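Local structure of uncharacterized protein DR_0571 (Deinococcus radiodurans R1, 3C4N) at residues A78-D90 / R161-A175. The protein is of unknown function but binds ADP and is probably an FAD-dependent oxidoreductase. Sequence-based numbering, arbitrary orientation.
Sequences ATILAPGVWTAQD and RVDPRALTYRPGSLA. With ADP (adenosine-5'-diphosphate), chain C.
Asp163 reaches across to the hydroxyl of Thr87 and the backbone amide of Ala88, its short carboxylate offering two acceptor oxygens. Its CB lies 3.9 Å from Thr87 OG1; CG, anti to the backbone N (chi1 166°), carries the carboxylate into the turn. OD2 then accepts two bonds, from Thr87 OG1 at 2.6 Å through its anti lone pair and from Ala88 N on the syn side, 35° out of the carboxylate plane. OD1 turns back to Arg165 N, closing an Asx turn. A leucine in its place would probably leave the Thr87 hydroxyl and the Ala88 and Arg165 amides without their acceptor. Beyond this turn, 85-86 pairs antiparallel with 167-169, an edge strand added to the sheet that continues through 118-127; Trp86 and Leu167 exchange both backbone bonds. Their side chains share one face, CB to CB 4.0 Å, toward helix 96-107. Gly84 suits its positive phi: its CA lies 4.0 Å from the Tyr169 ring centroid, over the face (CH-pi), and a CB would run into Tyr169 O and Pro171 CD. Pro171, lacking an N-H, suits the first helical turn after N-cap Arg170; its CG presses on Ala82 CB at 3.5 Å. Thr79 packs its methyl CG2 on Ala175 CB while its hydroxyl OG1 and N both bind ADP O2A.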
# COMPACT_ATOMS: atom_id res chain seq x y z
N ALA A 78 -9.76 12.87 8.62
CA ALA A 78 -10.94 12.90 9.48
C ALA A 78 -11.33 11.51 9.98
O ALA A 78 -11.71 11.33 11.13
CB ALA A 78 -12.11 13.51 8.73
N THR A 79 -11.21 10.53 9.10
CA THR A 79 -11.55 9.15 9.43
C THR A 79 -10.91 8.64 10.72
O THR A 79 -11.54 7.94 11.50
CB THR A 79 -11.15 8.21 8.28
OG1 THR A 79 -11.97 8.48 7.15
CG2 THR A 79 -11.31 6.77 8.70
N ILE A 80 -9.65 9.00 10.94
CA ILE A 80 -8.92 8.56 12.11
C ILE A 80 -9.47 9.10 13.43
O ILE A 80 -9.48 8.39 14.43
CB ILE A 80 -7.42 8.94 11.96
CG1 ILE A 80 -6.60 8.37 13.12
CG2 ILE A 80 -7.28 10.46 11.89
CD1 ILE A 80 -6.56 6.85 13.15
N LEU A 81 -9.95 10.35 13.43
CA LEU A 81 -10.50 10.97 14.66
C LEU A 81 -12.00 10.76 14.84
O LEU A 81 -12.54 11.03 15.92
CB LEU A 81 -10.22 12.48 14.66
CG LEU A 81 -8.76 12.97 14.58
CD1 LEU A 81 -8.70 14.51 14.60
CD2 LEU A 81 -7.97 12.40 15.74
N ALA A 82 -12.68 10.30 13.80
CA ALA A 82 -14.12 10.08 13.90
C ALA A 82 -14.40 9.15 15.09
O ALA A 82 -13.70 8.16 15.28
CB ALA A 82 -14.65 9.46 12.59
N PRO A 83 -15.42 9.46 15.89
CA PRO A 83 -15.73 8.60 17.04
C PRO A 83 -16.26 7.22 16.71
O PRO A 83 -16.27 6.34 17.56
CB PRO A 83 -16.72 9.44 17.84
CG PRO A 83 -17.37 10.28 16.82
CD PRO A 83 -16.22 10.69 15.94
N GLY A 84 -16.69 7.01 15.47
CA GLY A 84 -17.22 5.70 15.09
C GLY A 84 -18.43 5.26 15.90
O GLY A 84 -18.45 4.17 16.49
N VAL A 85 -19.46 6.10 15.94
CA VAL A 85 -20.67 5.76 16.68
C VAL A 85 -21.85 5.48 15.74
O VAL A 85 -22.28 6.37 15.01
CB VAL A 85 -21.12 6.91 17.60
CG1 VAL A 85 -22.39 6.51 18.33
CG2 VAL A 85 -20.02 7.24 18.59
N TRP A 86 -22.35 4.26 15.75
CA TRP A 86 -23.50 3.94 14.92
C TRP A 86 -24.69 4.03 15.85
O TRP A 86 -24.79 3.29 16.83
CB TRP A 86 -23.42 2.53 14.36
CG TRP A 86 -24.48 2.27 13.32
CD1 TRP A 86 -24.32 2.31 11.97
CD2 TRP A 86 -25.86 1.95 13.54
NE1 TRP A 86 -25.51 2.04 11.33
CE2 TRP A 86 -26.47 1.82 12.28
CE3 TRP A 86 -26.64 1.77 14.69
CZ2 TRP A 86 -27.84 1.51 12.13
CZ3 TRP A 86 -28.00 1.47 14.54
CH2 TRP A 86 -28.58 1.34 13.27
N THR A 87 -25.61 4.94 15.54
CA THR A 87 -26.80 5.10 16.37
C THR A 87 -28.03 5.40 15.56
O THR A 87 -27.99 6.22 14.64
CB THR A 87 -26.62 6.22 17.41
OG1 THR A 87 -27.83 6.37 18.15
CG2 THR A 87 -26.29 7.55 16.73
N ALA A 88 -29.14 4.77 15.92
CA ALA A 88 -30.40 4.98 15.22
C ALA A 88 -30.85 6.43 15.33
O ALA A 88 -31.78 6.85 14.65
CB ALA A 88 -31.48 4.05 15.79
N GLN A 89 -30.18 7.21 16.18
CA GLN A 89 -30.56 8.61 16.34
C GLN A 89 -29.87 9.49 15.31
O GLN A 89 -30.14 10.69 15.22
CB GLN A 89 -30.23 9.10 17.76
CG GLN A 89 -31.07 8.43 18.84
CD GLN A 89 -30.67 8.82 20.25
OE1 GLN A 89 -31.19 8.28 21.23
NE2 GLN A 89 -29.73 9.75 20.36
N ASP A 90 -28.98 8.90 14.52
CA ASP A 90 -28.30 9.67 13.50
C ASP A 90 -28.84 9.32 12.13
O ASP A 90 -28.19 9.58 11.12
CB ASP A 90 -26.80 9.43 13.55
CG ASP A 90 -26.12 10.18 14.67
OD1 ASP A 90 -26.80 10.98 15.37
OD2 ASP A 90 -24.90 9.98 14.85
N ARG A 161 -33.11 9.69 25.97
CA ARG A 161 -33.65 8.88 24.88
C ARG A 161 -32.58 7.81 24.65
O ARG A 161 -31.52 8.09 24.08
CB ARG A 161 -33.83 9.75 23.63
CG ARG A 161 -34.18 9.00 22.34
CD ARG A 161 -35.66 9.11 21.97
NE ARG A 161 -36.14 10.48 22.10
CZ ARG A 161 -35.61 11.53 21.48
NH1 ARG A 161 -34.57 11.38 20.67
NH2 ARG A 161 -36.11 12.75 21.69
N VAL A 162 -32.85 6.60 25.11
CA VAL A 162 -31.90 5.50 24.97
C VAL A 162 -31.97 4.78 23.63
O VAL A 162 -33.05 4.58 23.07
CB VAL A 162 -32.13 4.41 26.05
CG1 VAL A 162 -31.06 3.34 25.94
CG2 VAL A 162 -32.14 5.04 27.44
N ASP A 163 -30.81 4.38 23.11
CA ASP A 163 -30.76 3.63 21.85
C ASP A 163 -29.97 2.36 22.16
O ASP A 163 -28.74 2.37 22.18
CB ASP A 163 -30.06 4.43 20.74
CG ASP A 163 -29.69 3.56 19.54
OD1 ASP A 163 -30.06 2.36 19.52
OD2 ASP A 163 -29.01 4.07 18.63
N PRO A 164 -30.68 1.25 22.40
CA PRO A 164 -30.05 -0.04 22.71
C PRO A 164 -29.26 -0.66 21.57
O PRO A 164 -28.46 -1.57 21.79
CB PRO A 164 -31.23 -0.91 23.14
CG PRO A 164 -32.24 0.08 23.65
CD PRO A 164 -32.14 1.16 22.60
N ARG A 165 -29.46 -0.17 20.35
CA ARG A 165 -28.74 -0.73 19.21
C ARG A 165 -27.50 0.06 18.78
O ARG A 165 -26.92 -0.22 17.73
CB ARG A 165 -29.69 -0.87 18.01
CG ARG A 165 -30.99 -1.62 18.30
CD ARG A 165 -31.83 -1.74 17.05
NE ARG A 165 -31.13 -2.51 16.02
CZ ARG A 165 -31.15 -2.23 14.72
NH1 ARG A 165 -31.84 -1.18 14.29
NH2 ARG A 165 -30.50 -2.98 13.85
N ALA A 166 -27.09 1.04 19.58
CA ALA A 166 -25.91 1.84 19.22
C ALA A 166 -24.65 0.97 19.25
O ALA A 166 -24.56 0.02 20.03
CB ALA A 166 -25.78 3.04 20.17
N LEU A 167 -23.69 1.30 18.41
CA LEU A 167 -22.44 0.56 18.33
C LEU A 167 -21.22 1.48 18.28
O LEU A 167 -21.30 2.60 17.77
CB LEU A 167 -22.42 -0.28 17.05
CG LEU A 167 -23.51 -1.29 16.68
CD1 LEU A 167 -23.20 -1.82 15.30
CD2 LEU A 167 -23.57 -2.42 17.70
N THR A 168 -20.09 1.01 18.80
CA THR A 168 -18.86 1.80 18.70
C THR A 168 -17.78 0.98 18.00
O THR A 168 -17.67 -0.22 18.20
CB THR A 168 -18.29 2.27 20.07
OG1 THR A 168 -18.25 1.17 20.99
CG2 THR A 168 -19.13 3.40 20.64
N TYR A 169 -17.01 1.66 17.17
CA TYR A 169 -15.92 1.02 16.44
C TYR A 169 -14.92 2.09 16.05
O TYR A 169 -15.19 3.29 16.18
CB TYR A 169 -16.45 0.34 15.18
CG TYR A 169 -17.06 1.30 14.16
CD1 TYR A 169 -16.31 1.82 13.09
CD2 TYR A 169 -18.41 1.66 14.26
CE1 TYR A 169 -16.89 2.67 12.13
CE2 TYR A 169 -18.99 2.50 13.32
CZ TYR A 169 -18.24 2.99 12.26
OH TYR A 169 -18.86 3.79 11.32
N ARG A 170 -13.76 1.67 15.55
CA ARG A 170 -12.75 2.64 15.13
C ARG A 170 -12.82 2.80 13.61
O ARG A 170 -12.54 1.87 12.86
CB ARG A 170 -11.35 2.18 15.54
CG ARG A 170 -11.17 1.98 17.03
CD ARG A 170 -11.40 3.28 17.78
NE ARG A 170 -10.48 4.33 17.34
CZ ARG A 170 -9.23 4.48 17.78
NH1 ARG A 170 -8.75 3.64 18.69
NH2 ARG A 170 -8.47 5.45 17.29
N PRO A 171 -13.20 4.00 13.14
CA PRO A 171 -13.29 4.24 11.69
C PRO A 171 -11.95 3.98 11.01
O PRO A 171 -11.91 3.55 9.86
CB PRO A 171 -13.70 5.71 11.61
CG PRO A 171 -14.45 5.93 12.89
CD PRO A 171 -13.59 5.19 13.90
N GLY A 172 -10.87 4.26 11.74
CA GLY A 172 -9.53 4.05 11.23
C GLY A 172 -9.34 2.59 10.87
O GLY A 172 -8.83 2.27 9.80
N SER A 173 -9.75 1.70 11.77
CA SER A 173 -9.63 0.27 11.50
C SER A 173 -10.52 -0.14 10.33
O SER A 173 -10.14 -1.00 9.54
CB SER A 173 -10.04 -0.53 12.74
OG SER A 173 -9.07 -0.39 13.76
N LEU A 174 -11.70 0.46 10.23
CA LEU A 174 -12.64 0.15 9.15
C LEU A 174 -11.99 0.50 7.83
O LEU A 174 -11.94 -0.33 6.92
CB LEU A 174 -13.93 0.96 9.32
CG LEU A 174 -14.95 0.83 8.19
CD1 LEU A 174 -15.19 -0.65 7.90
CD2 LEU A 174 -16.30 1.51 8.55
N ALA A 175 -11.49 1.72 7.73
CA ALA A 175 -10.84 2.21 6.52
C ALA A 175 -9.64 1.35 6.12
O ALA A 175 -9.54 0.92 4.98
CB ALA A 175 -10.42 3.66 6.73
PB ADP C . -13.48 10.85 4.35
O1B ADP C . -14.59 11.41 3.57
O2B ADP C . -13.45 9.26 4.24
O3B ADP C . -13.62 11.28 5.90
PA ADP C . -11.00 11.65 4.81
O1A ADP C . -10.94 13.10 5.08
O2A ADP C . -11.27 10.87 6.21
O3A ADP C . -12.13 11.32 3.72
O5' ADP C . -9.72 11.09 4.04
C5' ADP C . -9.97 11.20 2.67
C4' ADP C . -8.68 11.17 1.89
O4' ADP C . -8.38 11.89 0.67
C3' ADP C . -7.83 11.75 2.98
O3' ADP C . -7.45 10.73 3.90
C2' ADP C . -6.65 12.40 2.26
O2' ADP C . -5.41 11.84 2.72
C1' ADP C . -6.94 12.11 0.76
N9 ADP C . -6.77 13.23 -0.12
C8 ADP C . -7.27 14.52 0.12
N7 ADP C . -6.91 15.32 -0.86
C5 ADP C . -6.21 14.60 -1.79
C6 ADP C . -5.68 14.85 -3.08
N6 ADP C . -6.07 15.99 -3.81
N1 ADP C . -5.01 13.86 -3.72
C2 ADP C . -4.87 12.65 -3.17
N3 ADP C . -5.38 12.34 -2.04
C4 ADP C . -6.14 13.26 -1.31